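Local coordinates for protein shikimate dehydrogenase (NADP(+)) (Peptoclostridium difficile, PDB 5DZS) that probably catalyses the reversible NADPH-linked reduction of 3-dehydroshikimate to shikimate, a step toward chorismate and the aromatic amino acids, at residues 20-25 against 261-266; 96-101 against 244-249; 198-203 against 219-224. All coordinates share one frame; numbering follows the deposited sequence. Where two conformers were deposited one is given.

Contact 1. Residues 20-25 against 261-266; sequences HKRVFE and YNELKL
A salt-bridge network joins helix 16-27 to the C-terminal helix 255-268, with Arg22 reaching across to Glu263 and Leu264. It is a small worked example of a peripheral ion pair beside an apolar contact. The bend at chi2 (-67°) turns the arginine chain aside, and the guanidinium at its end reaches NH2 across to Glu263. NH2 stands 3.7 Å from OE1 of Glu263, a long salt bridge. The guanidinium and carboxylate planes lie 76° apart, so the two groups do not pair side by side, and CB of Glu263 fills the guanidinium edge in its plane, 3.9 Å from NH2. The stronger partner of NH2 is Glu267, one turn further along the same helix. On its own helix, Arg22 NE has a long salt bridge to Glu25 OE1, and Glu25 OE2 is 3.5 Å from Lys21 NZ, so the network spreads along the outer surface. Beside these charges, CG of Arg22 meets CD2 of Leu264 at 4.3 Å. Leu264 is buried against Gln18 and Ile19 of helix 16-27, while Val23 and Phe24 of that helix lean on helix 233-248, and Phe24 also packs on strand 31-37.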
loop_
_atom_site.group_PDB
_atom_site.type_symbol
_atom_site.label_atom_id
_atom_site.label_comp_id
_atom_site.label_asym_id
_atom_site.label_seq_id
_atom_site.Cartn_x
_atom_site.Cartn_y
_atom_site.Cartn_z
ATOM N N HIS B 20 3.662 17.022 7.827
ATOM C CA HIS B 20 4.604 15.917 7.692
ATOM C C HIS B 20 5.657 15.889 8.799
ATOM O O HIS B 20 6.013 14.816 9.267
ATOM C CB HIS B 20 5.241 15.891 6.292
ATOM C CG HIS B 20 4.298 15.436 5.219
ATOM N ND1 HIS B 20 4.134 14.116 4.889
ATOM C CD2 HIS B 20 3.477 16.130 4.402
ATOM C CE1 HIS B 20 3.259 14.008 3.912
ATOM N NE2 HIS B 20 2.847 15.219 3.588
ATOM N N LYS B 21 6.141 17.061 9.208
ATOM C CA LYS B 21 7.082 17.159 10.342
ATOM C C LYS B 21 6.470 16.508 11.574
ATOM O O LYS B 21 7.109 15.696 12.230
ATOM C CB LYS B 21 7.432 18.610 10.651
ATOM C CG LYS B 21 8.338 18.766 11.874
ATOM C CD LYS B 21 8.674 20.230 12.137
ATOM C CE LYS B 21 9.669 20.413 13.271
ATOM N NZ LYS B 21 10.973 19.744 13.042
ATOM N N ARG B 22 5.227 16.867 11.885
ATOM C CA ARG B 22 4.532 16.293 13.032
ATOM C C ARG B 22 4.372 14.781 12.933
ATOM O O ARG B 22 4.514 14.070 13.929
ATOM C CB ARG B 22 3.180 16.979 13.220
ATOM C CG ARG B 22 3.278 18.373 13.804
ATOM C CD ARG B 22 3.791 18.298 15.239
ATOM N NE ARG B 22 3.853 19.591 15.907
ATOM C CZ ARG B 22 2.854 20.126 16.593
ATOM N NH1 ARG B 22 3.024 21.305 17.179
ATOM N NH2 ARG B 22 1.690 19.489 16.704
ATOM N N VAL B 23 4.086 14.273 11.732
ATOM C CA VAL B 23 3.926 12.834 11.563
ATOM C C VAL B 23 5.245 12.118 11.801
ATOM O O VAL B 23 5.305 11.120 12.544
ATOM C CB VAL B 23 3.372 12.471 10.171
ATOM C CG1 VAL B 23 3.203 10.962 10.060
ATOM C CG2 VAL B 23 2.044 13.132 9.970
ATOM N N PHE B 24 6.339 12.656 11.243
ATOM C CA PHE B 24 7.652 12.066 11.476
ATOM C C PHE B 24 7.984 12.086 12.965
ATOM O O PHE B 24 8.529 11.117 13.517
ATOM C CB PHE B 24 8.807 12.794 10.745
ATOM C CG PHE B 24 8.730 12.754 9.246
ATOM C CD1 PHE B 24 8.411 11.586 8.568
ATOM C CD2 PHE B 24 9.104 13.883 8.495
ATOM C CE1 PHE B 24 8.387 11.539 7.180
ATOM C CE2 PHE B 24 9.066 13.845 7.122
ATOM C CZ PHE B 24 8.710 12.686 6.450
ATOM N N GLU B 25 7.627 13.169 13.641
ATOM C CA GLU B 25 7.945 13.267 15.071
ATOM C C GLU B 25 7.189 12.242 15.895
ATOM O O GLU B 25 7.762 11.591 16.787
ATOM C CB GLU B 25 7.624 14.660 15.621
ATOM C CG GLU B 25 8.575 15.736 15.158
ATOM C CD GLU B 25 8.148 17.144 15.546
ATOM O OE1 GLU B 25 7.011 17.355 16.019
ATOM O OE2 GLU B 25 8.978 18.060 15.386
ATOM N N TYR B 261 -4.461 16.235 13.889
ATOM C CA TYR B 261 -5.418 17.237 13.481
ATOM C C TYR B 261 -5.816 18.165 14.638
ATOM O O TYR B 261 -5.839 19.375 14.471
ATOM C CB TYR B 261 -6.675 16.547 12.928
ATOM C CG TYR B 261 -7.874 17.456 12.698
ATOM C CD1 TYR B 261 -7.918 18.333 11.622
ATOM C CD2 TYR B 261 -8.984 17.419 13.546
ATOM C CE1 TYR B 261 -9.009 19.148 11.398
ATOM C CE2 TYR B 261 -10.082 18.243 13.325
ATOM C CZ TYR B 261 -10.087 19.102 12.243
ATOM O OH TYR B 261 -11.171 19.938 12.002
ATOM N N ASN B 262 -6.136 17.594 15.792
ATOM C CA ASN B 262 -6.533 18.416 16.938
ATOM C C ASN B 262 -5.398 19.297 17.437
ATOM O O ASN B 262 -5.621 20.458 17.814
ATOM C CB ASN B 262 -7.085 17.542 18.071
ATOM C CG ASN B 262 -8.403 16.875 17.705
ATOM O OD1 ASN B 262 -9.254 17.465 17.040
ATOM N ND2 ASN B 262 -8.581 15.642 18.157
ATOM N N GLU B 263 -4.178 18.760 17.461
ATOM C CA GLU B 263 -3.041 19.547 17.920
ATOM C C GLU B 263 -2.750 20.669 16.927
ATOM O O GLU B 263 -2.455 21.795 17.334
ATOM C CB GLU B 263 -1.812 18.661 18.210
ATOM C CG GLU B 263 -1.995 17.787 19.458
ATOM C CD GLU B 263 -0.770 16.956 19.804
ATOM O OE1 GLU B 263 0.239 17.051 19.062
ATOM O OE2 GLU B 263 -0.828 16.209 20.818
ATOM N N LEU B 264 -2.864 20.388 15.632
ATOM C CA LEU B 264 -2.610 21.415 14.612
ATOM C C LEU B 264 -3.699 22.468 14.550
ATOM O O LEU B 264 -3.416 23.654 14.362
ATOM C CB LEU B 264 -2.450 20.781 13.227
ATOM C CG LEU B 264 -1.141 20.068 12.957
ATOM C CD1 LEU B 264 -1.252 19.355 11.618
ATOM C CD2 LEU B 264 0.022 21.051 12.960
ATOM N N LYS B 265 -4.942 22.035 14.729
ATOM C CA LYS B 265 -6.098 22.929 14.691
ATOM C C LYS B 265 -6.010 24.028 15.763
ATOM O O LYS B 265 -6.650 25.073 15.635
ATOM C CB LYS B 265 -7.371 22.087 14.805
ATOM C CG LYS B 265 -8.695 22.820 14.751
ATOM C CD LYS B 265 -9.772 21.851 14.279
ATOM C CE LYS B 265 -11.178 22.299 14.626
ATOM N NZ LYS B 265 -11.465 22.095 16.072
ATOM N N LEU B 266 -5.208 23.793 16.805
ATOM C CA LEU B 266 -4.977 24.793 17.857
ATOM C C LEU B 266 -3.795 25.708 17.501
ATOM O O LEU B 266 -3.878 26.927 17.650
ATOM C CB LEU B 266 -4.685 24.118 19.197
ATOM C CG LEU B 266 -5.769 23.224 19.793
ATOM C CD1 LEU B 266 -5.243 22.560 21.057
ATOM C CD2 LEU B 266 -7.044 24.007 20.076
#

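Contact 2. Residues 96-101 against 244-249; sequences YGYNTD and QEIWQD
Tyr98 lays one face of its ring on Ile246, fastening strand 94-98 of the substrate-binding domain's mixed sheet to the last turns of helix 233-248. The pair illustrates how a branched aliphatic residue can serve an aromatic ring with two methyl groups at once. Starting at the root of the tyrosine, CB is 4.0 Å from CD1 of Ile246, and CG is equally close to that methyl. Further out the second methyl takes over: CD1 of the ring lies 3.8 Å from CG2 of Ile246, and CE1 comes nearest to CG2, at 3.6 Å. At CZ the same CG2 is still within packing distance. CG2 stands over the ring, 16° off the normal through its centre and shifted toward the rim, a CH-pi contact. This division of labour follows from the isoleucine torsions: chi1 of -70° sets CG1 beside the backbone N and CG2 beside the carbonyl carbon, and an extended chi2 sends CD1 on toward the base of the tyrosine.

Tyr98 also packs on Phe74 of the second subunit, so the contact borders the dimer interface. Beyond Tyr98 the chain turns into helix 101-111 at the predicted shikimate site, where Asp101 forms a salt bridge with Lys65, the predicted proton acceptor, and a hydrogen bond with Gln239. Thr100, at the N-cap position of that helix, divides its two branches: OG1 is hydrogen-bonded to Asn86, whereas CG2 faces CD1 of Ile246 at 4.3 Å.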
loop_
_atom_site.group_PDB
_atom_site.type_symbol
_atom_site.label_atom_id
_atom_site.label_comp_id
_atom_site.label_asym_id
_atom_site.label_seq_id
_atom_site.Cartn_x
_atom_site.Cartn_y
_atom_site.Cartn_z
ATOM N N TYR B 96 6.766 5.668 -8.938
ATOM C CA TYR B 96 5.416 5.130 -8.790
ATOM C C TYR B 96 4.496 6.246 -8.374
ATOM O O TYR B 96 4.789 6.977 -7.405
ATOM C CB TYR B 96 5.381 4.052 -7.705
ATOM C CG TYR B 96 6.154 2.789 -8.040
ATOM C CD1 TYR B 96 7.542 2.760 -8.012
ATOM C CD2 TYR B 96 5.488 1.625 -8.331
ATOM C CE1 TYR B 96 8.226 1.608 -8.338
ATOM C CE2 TYR B 96 6.172 0.474 -8.619
ATOM C CZ TYR B 96 7.531 0.476 -8.639
ATOM O OH TYR B 96 8.247 -0.692 -8.916
ATOM N N GLY B 97 3.398 6.394 -9.075
ATOM C CA GLY B 97 2.400 7.416 -8.792
ATOM C C GLY B 97 1.134 6.879 -8.150
ATOM O O GLY B 97 0.584 5.856 -8.606
ATOM N N TYR B 98 0.640 7.608 -7.146
ATOM C CA TYR B 98 -0.562 7.269 -6.402
ATOM C C TYR B 98 -1.426 8.502 -6.245
ATOM O O TYR B 98 -0.965 9.631 -6.470
ATOM C CB TYR B 98 -0.204 6.759 -4.986
ATOM C CG TYR B 98 0.768 5.616 -4.949
ATOM C CD1 TYR B 98 2.142 5.824 -5.060
ATOM C CD2 TYR B 98 0.335 4.319 -4.800
ATOM C CE1 TYR B 98 3.021 4.778 -5.053
ATOM C CE2 TYR B 98 1.237 3.267 -4.734
ATOM C CZ TYR B 98 2.596 3.521 -4.854
ATOM O OH TYR B 98 3.505 2.465 -4.813
ATOM N N ASN B 99 -2.670 8.302 -5.848
ATOM C CA ASN B 99 -3.553 9.426 -5.591
ATOM C C ASN B 99 -4.307 9.205 -4.319
ATOM O O ASN B 99 -5.161 8.303 -4.234
ATOM C CB ASN B 99 -4.498 9.649 -6.749
ATOM C CG ASN B 99 -5.298 10.923 -6.578
ATOM O OD1 ASN B 99 -5.879 11.148 -5.503
ATOM N ND2 ASN B 99 -5.336 11.746 -7.600
ATOM N N THR B 100 -4.024 10.017 -3.317
ATOM C CA THR B 100 -4.750 9.904 -2.087
ATOM C C THR B 100 -5.986 10.842 -2.041
ATOM O O THR B 100 -6.630 10.917 -0.970
ATOM C CB THR B 100 -3.876 10.320 -0.979
ATOM O OG1 THR B 100 -3.609 11.729 -1.174
ATOM C CG2 THR B 100 -2.571 9.474 -0.924
ATOM N N ASP B 101 -6.343 11.541 -3.136
ATOM C CA ASP B 101 -7.512 12.476 -3.100
ATOM C C ASP B 101 -8.868 11.815 -2.800
ATOM O O ASP B 101 -9.684 12.379 -2.035
ATOM C CB ASP B 101 -7.633 13.333 -4.390
ATOM C CG ASP B 101 -6.718 14.555 -4.387
ATOM O OD1 ASP B 101 -6.231 14.943 -3.313
ATOM O OD2 ASP B 101 -6.511 15.154 -5.475
ATOM N N GLN B 244 2.522 8.896 3.843
ATOM C CA GLN B 244 3.542 8.296 4.679
ATOM C C GLN B 244 3.442 6.763 4.713
ATOM O O GLN B 244 4.464 6.061 4.709
ATOM C CB GLN B 244 3.478 8.901 6.068
ATOM C CG GLN B 244 3.963 10.337 6.100
ATOM C CD GLN B 244 5.441 10.451 5.789
ATOM O OE1 GLN B 244 6.176 9.479 5.858
ATOM N NE2 GLN B 244 5.884 11.658 5.442
ATOM N N GLU B 245 2.215 6.248 4.714
ATOM C CA GLU B 245 2.008 4.802 4.715
ATOM C C GLU B 245 2.591 4.211 3.419
ATOM O O GLU B 245 3.243 3.186 3.417
ATOM C CB GLU B 245 0.522 4.436 4.814
ATOM C CG GLU B 245 -0.081 4.693 6.188
ATOM C CD GLU B 245 -1.511 4.222 6.285
ATOM O OE1 GLU B 245 -1.912 3.773 7.385
ATOM O OE2 GLU B 245 -2.244 4.248 5.291
ATOM N N ILE B 246 2.327 4.882 2.309
ATOM C CA ILE B 246 2.836 4.446 1.013
ATOM C C ILE B 246 4.366 4.499 0.944
ATOM O O ILE B 246 5.022 3.540 0.523
ATOM C CB ILE B 246 2.243 5.316 -0.111
ATOM C CG1 ILE B 246 0.744 4.998 -0.259
ATOM C CG2 ILE B 246 2.985 5.057 -1.430
ATOM C CD1 ILE B 246 -0.013 6.001 -1.084
ATOM N N TRP B 247 4.927 5.606 1.413
ATOM C CA TRP B 247 6.371 5.819 1.356
ATOM C C TRP B 247 7.131 4.824 2.205
ATOM O O TRP B 247 8.219 4.359 1.786
ATOM C CB TRP B 247 6.729 7.251 1.739
ATOM C CG TRP B 247 6.290 8.301 0.735
ATOM C CD1 TRP B 247 6.187 8.141 -0.615
ATOM C CD2 TRP B 247 5.930 9.654 1.004
ATOM N NE1 TRP B 247 5.753 9.288 -1.194
ATOM C CE2 TRP B 247 5.611 10.257 -0.226
ATOM C CE3 TRP B 247 5.842 10.422 2.168
ATOM C CZ2 TRP B 247 5.213 11.581 -0.324
ATOM C CZ3 TRP B 247 5.459 11.744 2.058
ATOM C CH2 TRP B 247 5.127 12.307 0.845
ATOM N N GLN B 248 6.586 4.459 3.363
ATOM C CA GLN B 248 7.276 3.496 4.263
ATOM C C GLN B 248 6.835 2.041 4.014
ATOM O O GLN B 248 7.500 1.075 4.452
ATOM C CB GLN B 248 6.990 3.839 5.727
ATOM C CG GLN B 248 7.139 5.297 6.144
ATOM C CD GLN B 248 8.566 5.804 6.158
ATOM O OE1 GLN B 248 9.495 5.088 6.528
ATOM N NE2 GLN B 248 8.737 7.070 5.801
ATOM N N ASP B 249 5.722 1.886 3.308
ATOM C CA ASP B 249 5.093 0.579 3.057
ATOM C C ASP B 249 4.666 -0.055 4.389
ATOM O O ASP B 249 4.864 -1.260 4.622
ATOM C CB ASP B 249 5.945 -0.393 2.216
ATOM C CG ASP B 249 5.119 -1.555 1.645
ATOM O OD1 ASP B 249 4.006 -1.307 1.130
ATOM O OD2 ASP B 249 5.590 -2.715 1.688
#

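Contact 3. Residues 198-203 against 219-224; sequences SIIQNF and LRIGNS
Ile200 and Ile221 share one rotamer, but the touching branch differs: CD1 in one, CG2 in the other. In Ile200, CG1 stands beside the backbone N (chi1 -67°) and the chain then runs on extended (chi2 176°), carrying CD1 outward to the opposite helix. In Ile221 the same first torsion leaves CG2 beside the carbonyl carbon, where CD1 of Ile200 meets it at 3.7 Å. The arriving methyl also lies 3.9 Å from CB of Ile221, so it is seated chiefly against the branch point of that side chain. The two side chains cross at about a right angle. The shorter branch of Ile200 has its own partner: CG2 rests over the backbone of Gly222, 4.2 Å from its CA. Here a methyl packs directly on main chain, and the CA atoms of Ile200 and Gly222 are 6.8 Å apart.

Several polar groups near the contact are bonded within their own segment or to neighbours. Ser224 OG donates to the carbonyl O of Ile221 over 2.6 Å, tilted 31° from the carbonyl plane. A type I turn from Ile200 to Phe203 is closed by Phe203 N on Ile200 O at 3.2 Å, and Lys227 NZ binds the carbonyls of Gln201 and Phe203.

Underneath, Ile200 and Leu219 both pack on Leu206 of strand 205-208. Helices 197-200 and 217-224 belong to successive beta-alpha-beta crossovers, leading respectively into and out of that strand, and their side-by-side packing on the parallel sheet is characteristic of the Rossmann-like NADP-binding domain of shikimate dehydrogenases.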
loop_
_atom_site.group_PDB
_atom_site.type_symbol
_atom_site.label_atom_id
_atom_site.label_comp_id
_atom_site.label_asym_id
_atom_site.label_seq_id
_atom_site.Cartn_x
_atom_site.Cartn_y
_atom_site.Cartn_z
ATOM N N SER B 198 -25.475 34.604 -3.527
ATOM C CA SER B 198 -26.738 34.145 -4.125
ATOM C C SER B 198 -26.714 32.669 -4.518
ATOM O O SER B 198 -27.742 31.987 -4.449
ATOM C CB SER B 198 -27.072 34.985 -5.354
ATOM O OG SER B 198 -27.211 36.346 -5.005
ATOM N N ILE B 199 -25.553 32.190 -4.962
ATOM C CA ILE B 199 -25.395 30.776 -5.322
ATOM C C ILE B 199 -25.245 29.958 -4.040
ATOM O O ILE B 199 -25.861 28.901 -3.895
ATOM C CB ILE B 199 -24.186 30.548 -6.259
ATOM C CG1 ILE B 199 -24.488 31.115 -7.655
ATOM C CG2 ILE B 199 -23.836 29.054 -6.358
ATOM C CD1 ILE B 199 -23.294 31.117 -8.594
ATOM N N ILE B 200 -24.449 30.463 -3.100
ATOM C CA ILE B 200 -24.246 29.770 -1.825
ATOM C C ILE B 200 -25.568 29.579 -1.092
ATOM O O ILE B 200 -25.793 28.573 -0.427
ATOM C CB ILE B 200 -23.244 30.515 -0.919
ATOM C CG1 ILE B 200 -21.852 30.462 -1.559
ATOM C CG2 ILE B 200 -23.204 29.872 0.463
ATOM C CD1 ILE B 200 -20.776 31.232 -0.823
ATOM N N GLN B 201 -26.459 30.545 -1.241
ATOM C CA GLN B 201 -27.751 30.459 -0.590
ATOM C C GLN B 201 -28.568 29.240 -1.054
ATOM O O GLN B 201 -29.411 28.754 -0.309
ATOM C CB GLN B 201 -28.523 31.749 -0.834
ATOM C CG GLN B 201 -29.777 31.895 -0.001
ATOM C CD GLN B 201 -30.370 33.275 -0.137
ATOM O OE1 GLN B 201 -29.802 34.139 -0.809
ATOM N NE2 GLN B 201 -31.513 33.498 0.504
ATOM N N ASN B 202 -28.286 28.723 -2.256
ATOM C CA ASN B 202 -29.042 27.583 -2.801
ATOM C C ASN B 202 -28.552 26.190 -2.386
ATOM O O ASN B 202 -29.026 25.187 -2.926
ATOM C CB ASN B 202 -29.097 27.664 -4.339
ATOM C CG ASN B 202 -29.854 28.877 -4.843
ATOM O OD1 ASN B 202 -30.721 29.423 -4.153
ATOM N ND2 ASN B 202 -29.549 29.291 -6.070
ATOM N N PHE B 203 -27.624 26.128 -1.435
ATOM C CA PHE B 203 -27.080 24.848 -0.967
ATOM C C PHE B 203 -27.143 24.767 0.548
ATOM O O PHE B 203 -27.217 25.794 1.219
ATOM C CB PHE B 203 -25.653 24.636 -1.514
ATOM C CG PHE B 203 -25.629 24.477 -3.002
ATOM C CD1 PHE B 203 -25.643 25.593 -3.827
ATOM C CD2 PHE B 203 -25.687 23.219 -3.584
ATOM C CE1 PHE B 203 -25.684 25.455 -5.206
ATOM C CE2 PHE B 203 -25.717 23.074 -4.958
ATOM C CZ PHE B 203 -25.718 24.193 -5.771
ATOM N N LEU B 219 -16.416 29.817 3.002
ATOM C CA LEU B 219 -16.978 29.272 4.248
ATOM C C LEU B 219 -17.455 30.363 5.192
ATOM O O LEU B 219 -18.386 30.154 5.968
ATOM C CB LEU B 219 -15.966 28.371 4.965
ATOM C CG LEU B 219 -15.523 27.142 4.176
ATOM C CD1 LEU B 219 -14.643 26.251 5.045
ATOM C CD2 LEU B 219 -16.732 26.379 3.654
ATOM N N ARG B 220 -16.810 31.522 5.128
ATOM C CA ARG B 220 -17.199 32.640 5.962
ATOM C C ARG B 220 -18.600 33.094 5.536
ATOM O O ARG B 220 -19.433 33.396 6.386
ATOM C CB ARG B 220 -16.131 33.737 5.902
ATOM C CG ARG B 220 -16.427 35.010 6.685
ATOM C CD ARG B 220 -15.143 35.615 7.264
ATOM N NE ARG B 220 -13.970 35.467 6.388
ATOM C CZ ARG B 220 -13.343 36.459 5.752
ATOM N NH1 ARG B 220 -12.289 36.185 4.987
ATOM N NH2 ARG B 220 -13.757 37.721 5.862
ATOM N N ILE B 221 -18.876 33.080 4.230
ATOM C CA ILE B 221 -20.219 33.429 3.729
ATOM C C ILE B 221 -21.229 32.343 4.124
ATOM O O ILE B 221 -22.373 32.646 4.459
ATOM C CB ILE B 221 -20.248 33.618 2.190
ATOM C CG1 ILE B 221 -19.449 34.862 1.785
ATOM C CG2 ILE B 221 -21.689 33.779 1.686
ATOM C CD1 ILE B 221 -19.230 34.991 0.289
ATOM N N GLY B 222 -20.801 31.084 4.073
ATOM C CA GLY B 222 -21.671 29.961 4.424
ATOM C C GLY B 222 -22.074 29.962 5.887
ATOM O O GLY B 222 -23.237 29.739 6.220
ATOM N N ASN B 223 -21.109 30.218 6.764
ATOM C CA ASN B 223 -21.382 30.265 8.196
ATOM C C ASN B 223 -22.348 31.379 8.575
ATOM O O ASN B 223 -23.120 31.228 9.517
ATOM C CB ASN B 223 -20.085 30.406 8.995
ATOM C CG ASN B 223 -19.295 29.114 9.050
ATOM O OD1 ASN B 223 -19.866 28.036 9.226
ATOM N ND2 ASN B 223 -17.979 29.214 8.923
ATOM N N SER B 224 -22.313 32.488 7.836
ATOM C CA SER B 224 -23.198 33.625 8.123
ATOM C C SER B 224 -24.665 33.274 7.854
ATOM O O SER B 224 -25.568 33.914 8.387
ATOM C CB SER B 224 -22.795 34.859 7.310
ATOM O OG SER B 224 -23.063 34.688 5.929
#

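In the fold
Contacts 1 and 2 hold the substrate-binding half of the chain and are directly linked: His20 probably hydrogen-bonds Gln244, and its ring packs on Trp247. Helices 233-248 and 255-268, which come after the nucleotide-binding sheet in the chain, both pack on that half. Contact 3 stands apart, its centre about 35 Å from that of contact 2 on the far side of the chain's centre, and lies on one face of the parallel sheet. Chemistry follows place: contact 1, partly buried, sets charges beside an apolar touch; contact 2, also partly buried, sets an aromatic face against methyls beside the predicted shikimate site; contact 3, buried, is wholly apolar, methyl on methyl and methyl on glycine main chain.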